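Local coordinates for aminoacyltransferase FemA (Staphylococcus aureus, PDB 1LRZ), which catalyses the addition of glycines 2 and 3 to the pentaglycine bridge of staphylococcal peptidoglycan, using glycyl-tRNA(Gly) as donor, at residues Ser21-Thr26 with Asn362-Ser367; Gly144-Lys147 with Val152-Ile155; Lys250-Glu255 with Gln295-Gly300; Glu305-Glu310 with Asn334-Phe339. All coordinates share one frame; numbering follows the deposited sequence.

Interaction 1: Ser21-Thr26 with Asn362-Ser367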
# COMPACT_ATOMS: atom_id res chain seq x y z
N SER A 21 -0.31 6.57 -12.19
CA SER A 21 -1.64 7.15 -12.10
C SER A 21 -2.01 6.70 -10.69
O SER A 21 -2.22 5.52 -10.44
CB SER A 21 -2.58 6.54 -13.14
OG SER A 21 -2.44 5.13 -13.19
N HIS A 22 -2.04 7.65 -9.76
CA HIS A 22 -2.34 7.37 -8.34
C HIS A 22 -3.77 6.89 -8.13
O HIS A 22 -4.64 7.16 -8.97
CB HIS A 22 -2.10 8.65 -7.53
CG HIS A 22 -1.88 8.42 -6.07
ND1 HIS A 22 -2.65 9.03 -5.10
CD2 HIS A 22 -0.93 7.72 -5.41
CE1 HIS A 22 -2.18 8.72 -3.91
NE2 HIS A 22 -1.13 7.93 -4.06
N PHE A 23 -4.02 6.19 -7.02
CA PHE A 23 -5.36 5.67 -6.76
C PHE A 23 -6.37 6.81 -6.56
O PHE A 23 -7.57 6.57 -6.59
CB PHE A 23 -5.38 4.71 -5.54
CG PHE A 23 -4.93 5.34 -4.24
CD1 PHE A 23 -3.62 5.19 -3.80
CD2 PHE A 23 -5.82 6.06 -3.46
CE1 PHE A 23 -3.20 5.75 -2.59
CE2 PHE A 23 -5.41 6.63 -2.24
CZ PHE A 23 -4.10 6.47 -1.81
N THR A 24 -5.88 8.03 -6.35
CA THR A 24 -6.76 9.20 -6.21
C THR A 24 -7.16 9.75 -7.59
O THR A 24 -8.04 10.60 -7.69
CB THR A 24 -6.07 10.34 -5.41
OG1 THR A 24 -4.73 10.50 -5.89
CG2 THR A 24 -6.05 10.02 -3.92
N GLN A 25 -6.51 9.27 -8.65
CA GLN A 25 -6.83 9.71 -10.02
C GLN A 25 -7.72 8.63 -10.64
O GLN A 25 -7.39 8.07 -11.69
CB GLN A 25 -5.55 9.91 -10.84
CG GLN A 25 -4.71 11.12 -10.40
CD GLN A 25 -5.47 12.45 -10.53
OE1 GLN A 25 -5.43 13.31 -9.63
NE2 GLN A 25 -6.14 12.63 -11.66
N THR A 26 -8.84 8.35 -9.99
CA THR A 26 -9.77 7.31 -10.44
C THR A 26 -11.23 7.77 -10.36
O THR A 26 -11.56 8.76 -9.69
CB THR A 26 -9.67 6.05 -9.54
OG1 THR A 26 -10.00 6.42 -8.19
CG2 THR A 26 -8.26 5.47 -9.57
N ASN A 362 3.44 -1.40 -3.76
CA ASN A 362 3.83 -0.22 -3.01
C ASN A 362 3.60 -0.33 -1.50
O ASN A 362 2.46 -0.25 -1.05
CB ASN A 362 3.05 0.97 -3.57
CG ASN A 362 3.74 2.29 -3.33
OD1 ASN A 362 4.51 2.43 -2.38
ND2 ASN A 362 3.46 3.28 -4.19
N PHE A 363 4.67 -0.50 -0.72
CA PHE A 363 4.56 -0.57 0.74
C PHE A 363 4.20 0.83 1.24
O PHE A 363 3.94 1.06 2.43
CB PHE A 363 5.88 -1.03 1.38
CG PHE A 363 6.12 -2.51 1.27
CD1 PHE A 363 6.98 -3.03 0.30
CD2 PHE A 363 5.46 -3.39 2.13
CE1 PHE A 363 7.18 -4.41 0.19
CE2 PHE A 363 5.66 -4.79 2.03
CZ PHE A 363 6.52 -5.30 1.06
N TYR A 364 4.21 1.77 0.30
CA TYR A 364 3.86 3.16 0.53
C TYR A 364 4.78 4.01 1.43
O TYR A 364 5.99 3.82 1.46
CB TYR A 364 2.39 3.27 1.00
CG TYR A 364 1.63 4.43 0.36
CD1 TYR A 364 1.68 4.62 -1.03
CD2 TYR A 364 0.87 5.31 1.12
CE1 TYR A 364 0.99 5.66 -1.64
CE2 TYR A 364 0.17 6.37 0.51
CZ TYR A 364 0.23 6.53 -0.87
OH TYR A 364 -0.45 7.55 -1.49
N GLY A 365 4.18 4.94 2.16
CA GLY A 365 4.92 5.89 2.96
C GLY A 365 6.00 5.59 3.98
O GLY A 365 5.83 4.72 4.83
N VAL A 366 7.13 6.29 3.87
CA VAL A 366 8.20 6.21 4.87
C VAL A 366 8.57 7.68 5.10
O VAL A 366 8.42 8.51 4.20
CB VAL A 366 9.45 5.38 4.40
CG1 VAL A 366 9.02 3.94 4.06
CG2 VAL A 366 10.13 6.04 3.22
N SER A 367 9.04 8.00 6.30
CA SER A 367 9.35 9.38 6.65
C SER A 367 10.43 10.05 5.80
O SER A 367 10.39 11.26 5.60
CB SER A 367 9.77 9.47 8.13
OG SER A 367 11.02 8.83 8.32

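Interaction 2: Gly144-Lys147 with Val152-Ile155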
# COMPACT_ATOMS: atom_id res chain seq x y z
N GLY A 144 9.64 22.72 -1.29
CA GLY A 144 10.87 22.24 -0.67
C GLY A 144 10.96 20.74 -0.49
O GLY A 144 9.98 20.01 -0.68
N PHE A 145 12.14 20.27 -0.11
CA PHE A 145 12.34 18.83 0.07
C PHE A 145 11.99 18.41 1.48
O PHE A 145 12.85 18.05 2.28
CB PHE A 145 13.78 18.46 -0.31
CG PHE A 145 14.11 18.80 -1.74
CD1 PHE A 145 14.74 20.00 -2.06
CD2 PHE A 145 13.68 17.97 -2.78
CE1 PHE A 145 14.94 20.37 -3.38
CE2 PHE A 145 13.87 18.34 -4.10
CZ PHE A 145 14.50 19.54 -4.41
N HIS A 146 10.70 18.44 1.78
CA HIS A 146 10.23 18.10 3.11
C HIS A 146 10.30 16.60 3.37
O HIS A 146 10.27 15.77 2.47
CB HIS A 146 8.81 18.63 3.32
CG HIS A 146 7.80 18.12 2.34
ND1 HIS A 146 7.06 16.97 2.56
CD2 HIS A 146 7.36 18.62 1.15
CE1 HIS A 146 6.21 16.80 1.56
NE2 HIS A 146 6.38 17.79 0.69
N LYS A 147 10.44 16.27 4.65
CA LYS A 147 10.53 14.89 5.12
C LYS A 147 9.65 14.74 6.35
O LYS A 147 9.29 15.73 6.99
CB LYS A 147 11.96 14.56 5.54
CG LYS A 147 13.00 14.62 4.45
CD LYS A 147 14.36 14.40 5.10
CE LYS A 147 15.46 14.27 4.09
NZ LYS A 147 16.75 14.03 4.81
N VAL A 152 -0.70 18.20 6.15
CA VAL A 152 -1.35 18.47 4.87
C VAL A 152 -0.70 17.79 3.67
O VAL A 152 -1.36 17.07 2.93
CB VAL A 152 -1.38 19.98 4.59
CG1 VAL A 152 -2.13 20.25 3.29
CG2 VAL A 152 -2.03 20.71 5.75
N LEU A 153 0.59 18.03 3.48
CA LEU A 153 1.30 17.48 2.34
C LEU A 153 1.44 15.96 2.34
O LEU A 153 1.70 15.34 3.38
CB LEU A 153 2.69 18.12 2.24
CG LEU A 153 2.69 19.65 2.32
CD1 LEU A 153 4.10 20.19 2.15
CD2 LEU A 153 1.78 20.22 1.24
N GLN A 154 1.24 15.36 1.17
CA GLN A 154 1.38 13.91 1.03
C GLN A 154 2.86 13.55 1.29
O GLN A 154 3.76 14.35 1.01
CB GLN A 154 1.00 13.47 -0.40
CG GLN A 154 -0.45 13.72 -0.80
CD GLN A 154 -1.43 13.16 0.22
OE1 GLN A 154 -1.31 12.01 0.65
NE2 GLN A 154 -2.42 13.96 0.60
N ILE A 155 3.10 12.37 1.84
CA ILE A 155 4.46 11.91 2.11
C ILE A 155 5.19 11.78 0.78
O ILE A 155 4.67 11.18 -0.17
CB ILE A 155 4.45 10.55 2.86
CG1 ILE A 155 5.88 10.07 3.10
CG2 ILE A 155 3.68 9.52 2.07
CD1 ILE A 155 6.73 11.06 3.90

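Interaction 3: Lys250-Glu255 with Gln295-Gly300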
# COMPACT_ATOMS: atom_id res chain seq x y z
N LYS A 250 -8.48 -28.93 14.62
CA LYS A 250 -8.78 -30.12 13.82
C LYS A 250 -7.55 -30.56 13.05
O LYS A 250 -7.20 -31.75 13.05
CB LYS A 250 -9.92 -29.85 12.83
CG LYS A 250 -10.12 -31.00 11.84
CD LYS A 250 -11.25 -30.72 10.85
CE LYS A 250 -11.56 -31.97 10.01
NZ LYS A 250 -12.69 -31.76 9.06
N GLU A 251 -6.89 -29.61 12.39
CA GLU A 251 -5.68 -29.89 11.62
C GLU A 251 -4.60 -30.49 12.52
O GLU A 251 -3.93 -31.45 12.14
CB GLU A 251 -5.14 -28.60 10.99
CG GLU A 251 -5.88 -28.14 9.73
CD GLU A 251 -5.65 -26.65 9.41
OE1 GLU A 251 -4.51 -26.16 9.57
OE2 GLU A 251 -6.62 -25.98 8.98
N LEU A 252 -4.43 -29.93 13.71
CA LEU A 252 -3.42 -30.44 14.63
C LEU A 252 -3.71 -31.88 15.04
O LEU A 252 -2.80 -32.70 15.17
CB LEU A 252 -3.32 -29.55 15.88
CG LEU A 252 -2.65 -28.19 15.67
CD1 LEU A 252 -2.85 -27.32 16.90
CD2 LEU A 252 -1.16 -28.39 15.38
N ASN A 253 -4.99 -32.20 15.23
CA ASN A 253 -5.32 -33.56 15.62
C ASN A 253 -5.07 -34.53 14.48
O ASN A 253 -4.66 -35.67 14.71
CB ASN A 253 -6.77 -33.64 16.10
CG ASN A 253 -6.90 -33.28 17.57
OD1 ASN A 253 -6.27 -33.91 18.42
ND2 ASN A 253 -7.70 -32.27 17.87
N GLU A 254 -5.29 -34.07 13.26
CA GLU A 254 -5.06 -34.93 12.11
C GLU A 254 -3.57 -35.19 11.98
O GLU A 254 -3.15 -36.30 11.63
CB GLU A 254 -5.63 -34.27 10.85
CG GLU A 254 -7.10 -33.92 11.04
CD GLU A 254 -7.78 -33.42 9.78
OE1 GLU A 254 -7.29 -32.43 9.19
OE2 GLU A 254 -8.81 -34.02 9.39
N GLU A 255 -2.77 -34.18 12.29
CA GLU A 255 -1.32 -34.33 12.22
C GLU A 255 -0.89 -35.26 13.36
O GLU A 255 0.01 -36.08 13.19
CB GLU A 255 -0.63 -32.97 12.34
CG GLU A 255 -1.13 -31.96 11.31
CD GLU A 255 -0.44 -30.61 11.40
OE1 GLU A 255 -0.28 -30.09 12.52
OE2 GLU A 255 -0.07 -30.06 10.34
N GLN A 295 1.24 -29.39 23.00
CA GLN A 295 1.26 -28.04 23.53
C GLN A 295 0.56 -27.08 22.59
O GLN A 295 -0.07 -26.13 23.03
CB GLN A 295 2.70 -27.57 23.79
CG GLN A 295 3.33 -28.23 25.01
CD GLN A 295 4.74 -27.74 25.29
OE1 GLN A 295 4.97 -26.54 25.48
NE2 GLN A 295 5.70 -28.67 25.33
N LYS A 296 0.68 -27.31 21.28
CA LYS A 296 0.00 -26.42 20.33
C LYS A 296 -1.51 -26.56 20.51
O LYS A 296 -2.23 -25.56 20.49
CB LYS A 296 0.37 -26.77 18.89
CG LYS A 296 1.68 -26.17 18.39
CD LYS A 296 1.80 -26.48 16.91
CE LYS A 296 3.16 -26.15 16.35
NZ LYS A 296 3.31 -26.77 15.00
N ILE A 297 -1.98 -27.79 20.67
CA ILE A 297 -3.40 -28.04 20.85
C ILE A 297 -3.88 -27.36 22.14
O ILE A 297 -4.89 -26.65 22.13
CB ILE A 297 -3.70 -29.56 20.90
CG1 ILE A 297 -3.45 -30.17 19.51
CG2 ILE A 297 -5.14 -29.81 21.33
CD1 ILE A 297 -3.61 -31.68 19.42
N GLU A 298 -3.14 -27.55 23.23
CA GLU A 298 -3.51 -26.93 24.50
C GLU A 298 -3.54 -25.41 24.36
O GLU A 298 -4.45 -24.77 24.89
CB GLU A 298 -2.52 -27.32 25.60
CG GLU A 298 -2.32 -28.82 25.72
CD GLU A 298 -1.44 -29.21 26.90
OE1 GLU A 298 -0.39 -28.55 27.11
OE2 GLU A 298 -1.79 -30.18 27.60
N GLU A 299 -2.57 -24.82 23.67
CA GLU A 299 -2.57 -23.36 23.50
C GLU A 299 -3.79 -22.93 22.69
O GLU A 299 -4.42 -21.93 23.00
CB GLU A 299 -1.31 -22.86 22.78
CG GLU A 299 -1.29 -21.33 22.63
CD GLU A 299 -0.19 -20.79 21.71
OE1 GLU A 299 0.05 -19.56 21.71
OE2 GLU A 299 0.43 -21.59 20.97
N GLY A 300 -4.12 -23.70 21.66
CA GLY A 300 -5.27 -23.37 20.84
C GLY A 300 -6.56 -23.37 21.64
O GLY A 300 -7.39 -22.46 21.53

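Interaction 4: Glu305-Glu310 with Asn334-Phe339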
# COMPACT_ATOMS: atom_id res chain seq x y z
N GLU A 305 -10.97 -20.38 24.19
CA GLU A 305 -11.86 -20.08 25.30
C GLU A 305 -11.78 -18.63 25.72
O GLU A 305 -12.79 -18.03 26.08
CB GLU A 305 -11.55 -20.98 26.50
CG GLU A 305 -11.84 -22.45 26.25
CD GLU A 305 -12.05 -23.23 27.53
OE1 GLU A 305 -11.20 -23.13 28.45
OE2 GLU A 305 -13.07 -23.96 27.62
N GLU A 306 -10.59 -18.04 25.67
CA GLU A 306 -10.46 -16.65 26.06
C GLU A 306 -10.94 -15.65 25.01
O GLU A 306 -11.61 -14.67 25.34
CB GLU A 306 -9.01 -16.34 26.42
CG GLU A 306 -8.70 -14.85 26.43
CD GLU A 306 -7.36 -14.53 27.06
OE1 GLU A 306 -6.36 -15.20 26.72
OE2 GLU A 306 -7.31 -13.60 27.90
N HIS A 307 -10.62 -15.91 23.75
CA HIS A 307 -10.97 -14.98 22.68
C HIS A 307 -12.13 -15.37 21.77
O HIS A 307 -12.64 -14.53 21.04
CB HIS A 307 -9.74 -14.72 21.80
CG HIS A 307 -8.50 -14.39 22.59
ND1 HIS A 307 -8.23 -13.12 23.04
CD2 HIS A 307 -7.49 -15.17 23.02
CE1 HIS A 307 -7.10 -13.13 23.72
NE2 HIS A 307 -6.63 -14.36 23.73
N GLY A 308 -12.55 -16.62 21.81
CA GLY A 308 -13.62 -17.05 20.92
C GLY A 308 -13.01 -17.88 19.81
O GLY A 308 -11.80 -18.06 19.78
N ASN A 309 -13.82 -18.38 18.88
CA ASN A 309 -13.26 -19.23 17.84
C ASN A 309 -12.42 -18.53 16.77
O ASN A 309 -11.61 -19.18 16.10
CB ASN A 309 -14.35 -20.05 17.16
CG ASN A 309 -13.77 -21.15 16.30
OD1 ASN A 309 -14.01 -21.20 15.09
ND2 ASN A 309 -12.99 -22.03 16.91
N GLU A 310 -12.61 -17.22 16.58
CA GLU A 310 -11.79 -16.51 15.59
C GLU A 310 -10.90 -15.47 16.25
O GLU A 310 -11.38 -14.54 16.89
CB GLU A 310 -12.61 -15.80 14.51
CG GLU A 310 -11.67 -15.19 13.44
CD GLU A 310 -12.36 -14.39 12.35
OE1 GLU A 310 -12.76 -13.22 12.60
OE2 GLU A 310 -12.50 -14.92 11.23
N ASN A 334 -0.02 -6.92 19.06
CA ASN A 334 1.26 -7.11 19.75
C ASN A 334 1.34 -8.45 20.45
O ASN A 334 2.40 -9.08 20.48
CB ASN A 334 1.48 -6.00 20.78
CG ASN A 334 1.56 -4.63 20.15
OD1 ASN A 334 2.38 -4.40 19.26
ND2 ASN A 334 0.71 -3.71 20.60
N ALA A 335 0.23 -8.90 21.02
CA ALA A 335 0.20 -10.16 21.75
C ALA A 335 0.38 -11.40 20.89
O ALA A 335 0.83 -12.44 21.37
CB ALA A 335 -1.11 -10.27 22.53
N PHE A 336 0.04 -11.31 19.61
CA PHE A 336 0.16 -12.48 18.75
C PHE A 336 1.09 -12.32 17.57
O PHE A 336 0.89 -12.96 16.53
CB PHE A 336 -1.23 -12.91 18.29
CG PHE A 336 -2.18 -13.14 19.42
CD1 PHE A 336 -3.21 -12.25 19.67
CD2 PHE A 336 -2.00 -14.23 20.28
CE1 PHE A 336 -4.06 -12.43 20.76
CE2 PHE A 336 -2.85 -14.42 21.37
CZ PHE A 336 -3.88 -13.52 21.61
N ARG A 337 2.11 -11.47 17.73
CA ARG A 337 3.07 -11.26 16.66
C ARG A 337 3.78 -12.55 16.28
O ARG A 337 4.20 -12.72 15.14
CB ARG A 337 4.12 -10.22 17.07
CG ARG A 337 3.63 -8.80 16.94
CD ARG A 337 4.76 -7.79 17.06
NE ARG A 337 4.24 -6.43 17.04
CZ ARG A 337 3.76 -5.82 15.95
NH1 ARG A 337 3.74 -6.46 14.79
NH2 ARG A 337 3.29 -4.58 16.04
N HIS A 338 3.92 -13.47 17.23
CA HIS A 338 4.60 -14.72 16.96
C HIS A 338 3.88 -15.59 15.93
O HIS A 338 4.45 -16.54 15.41
CB HIS A 338 4.88 -15.50 18.26
CG HIS A 338 3.65 -15.90 19.01
ND1 HIS A 338 3.00 -17.10 18.80
CD2 HIS A 338 2.94 -15.25 19.96
CE1 HIS A 338 1.94 -17.17 19.59
NE2 HIS A 338 1.88 -16.06 20.31
N PHE A 339 2.62 -15.27 15.64
CA PHE A 339 1.87 -16.03 14.63
C PHE A 339 2.18 -15.50 13.23
O PHE A 339 1.77 -16.09 12.23
CB PHE A 339 0.36 -15.97 14.89
CG PHE A 339 -0.12 -16.96 15.91
CD1 PHE A 339 -0.66 -16.52 17.12
CD2 PHE A 339 -0.05 -18.32 15.66
CE1 PHE A 339 -1.12 -17.45 18.08
CE2 PHE A 339 -0.51 -19.26 16.60
CZ PHE A 339 -1.04 -18.82 17.81

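Interaction 1: Ser21-Thr26 with Asn362-Ser367
The one hydrogen bond between Ser21-Thr26 and Asn362-Ser367 joins His22 NE2 to Tyr364 OH at 2.7 Å. Its angle of 140° is clearly bent, and either partner could be the donor. The hydroxyl meets the imidazole at its edge, near the ring plane, while the two side chains cross at about a right angle. At the other end of the same ring, His22 ND1 donates to Thr24 OG1 at 2.7 Å and 168°, with the oxygen practically in the ring plane. Bonds at both nitrogens therefore fix the rotation of the imidazole.

Apolar packing adds to this. Phe23 CE1 lies 3.9 Å from Tyr364 CZ and 3.5 Å from Tyr364 OH, an oblique approach. With chi1 at 60°, Phe23 turns back beside His22, and Phe23 CD1 stands 3.7 Å above one face of the imidazole.

Backbone features set both sides. His22-Gln25 is a type I turn closed by Gln25 N to His22 O at 2.8 Å, whereas Phe363 and Tyr364 form a classic beta bulge opposite Ser159.

The whole contact is buried near the centre of the chain. It joins the loop between helices 8-16 and 27-35 to strand 360-365; Phe319 meets the Phe23 ring, His158 of strand 157-162 meets that of Tyr364, and Thr24 OG1 also bonds to Asn73 O of strand 67-78.

Interaction 2: Gly144-Lys147 with Val152-Ile155
His146 and Leu153 meet because their torsions turn both side chains into the space between the segments. At chi1 59° the His146 ring sits between its own backbone N and carbonyl carbon and projects toward Leu153; Leu153, with chi1 -49° and its chain continuing extended to CD1, places that methyl over the imidazole.

The result is a CH-pi contact: Leu153 CD1 is 3.9 Å from the centroid of the His146 ring and 22° off its normal. The methyl is displaced toward the rim, with His146 NE2 its nearest ring atom at 3.6 Å. Farther back along the leucine, CB lies 3.8 Å from His146 CE1. A second kind of approach occurs in the ring plane, where the backbone carbonyl oxygen of Gln154 faces the edge at 3.5 Å from His146 CE1. No hydrogen bond spans the two segments. The polar end of the ring is instead engaged by Asp396, whose OD1 is hydrogen-bonded to His146 NE2; Leu153 also packs on Asp396.

Both segments belong to the surface loop running from strand 141-142, at the border of the seven-stranded sheet, to strand 157-162 of the nine-stranded sheet; Gln154 also packs on Tyr71 and Arg74 of strand 67-78.

Interaction 3: Lys250-Glu255 with Gln295-Gly300
The flat group touching across this contact is the carboxamide of Asn253, and Ile297 meets it from above its plane. Ile297 CD1 stands over the amide toward its oxygen, 3.6 Å from Asn253 OD1 and 4.1 Å from Asn253 CG. With a methyl above the amide plane and no hydrogen bond crossing between the segments, this is methyl-against-amide packing. The two side chains cross at about a right angle.

Leu252 makes the broader part of the interface. Its CB rests 3.7 Å from Ile297 CG1, at the level where the backbones come nearest, with CA atoms of Leu252 and Ile297 6.7 Å apart. Its two methyls divide their work along Lys296: CD1 approaches Lys296 CB at 3.8 Å, and CD2 lies 3.8 Å from Lys296 CD.

The segment axes run 9.9 Å apart at 162°, close to antiparallel. This is the packing of the long helical hairpin formed by helices 245-272 and 277-307, the coiled-coil arm of FemA, whose shape recalls the arm of seryl-tRNA synthetase.

At the margin the chain of Lys296 is extended beyond CG, so its aliphatic part lies against leucine while the ammonium end lies on the exposed side of the helix pair. There Glu255 OE1 remains 5.5 Å from Lys296 NZ, too far for a direct ion pair, although the opposite charges may attract weakly.

Interaction 4: Glu305-Glu310 with Asn334-Phe339
His307 and Phe336 form a T-shaped aromatic pair at the base of the helical arm, where helix 277-307 ends. The edge of Phe336 is directed at one face of the imidazole: the ring centroids are 5.3 Å apart and the planes stand at 86°, practically perpendicular. The side chains come from opposite directions, and chi1 of -49° swings the imidazole off the helix end toward Phe336.

The tight part is confined to these two rings. Phe336 CZ is the leading atom, and it also lies 3.9 Å from His307 CE1. On the opposite face of the imidazole Glu306 CG stands 3.4 Å above the ring, over its centre, so the histidine is sandwiched between phenylalanine and its own helix neighbour. Phe336 in turn has Ala335 CB 4.0 Å above one face and touches Leu303, Leu311 and Ile313, which tie it to the helix and to strand 310-320.

Around this pair the contact is loose. Only 65 Å² is buried between the segments, the nearest CA atoms, of His307 and Phe336, are 12.1 Å apart, and no hydrogen bond spans the gap. On the solvent side Arg337 NH2 makes merely a weak bond to Asn334 OD1. Gly308, with positive phi, ends the helix; the hydrogen bond from Phe339 N to Phe336 O belongs to the other segment's own turn. The closest approach between the segments remains Phe336 CZ to His307 NE2, 3.6 Å.

Interactions 1 and 2 belong to the globular body, and interactions 3 and 4 to the helical arm and its base. Along the chain, interactions 2, 3 and 4 follow in series, all nested inside the loop closed by interaction 1. Centres of interactions 1 and 2 are 14 Å apart, and the segments touch where Ile155 packs on Gly365 and Val366. Interactions 3 and 4 share helix 277-307, have centres 15 Å apart and touch through Glu299 with His338 and Phe339. Between interactions 2 and 3 the centres are about 50 Å apart, on opposite sides of the chain's centre; that of interaction 3 lies about 34 Å from it, consistent with an arm extending away from the two-sheet body.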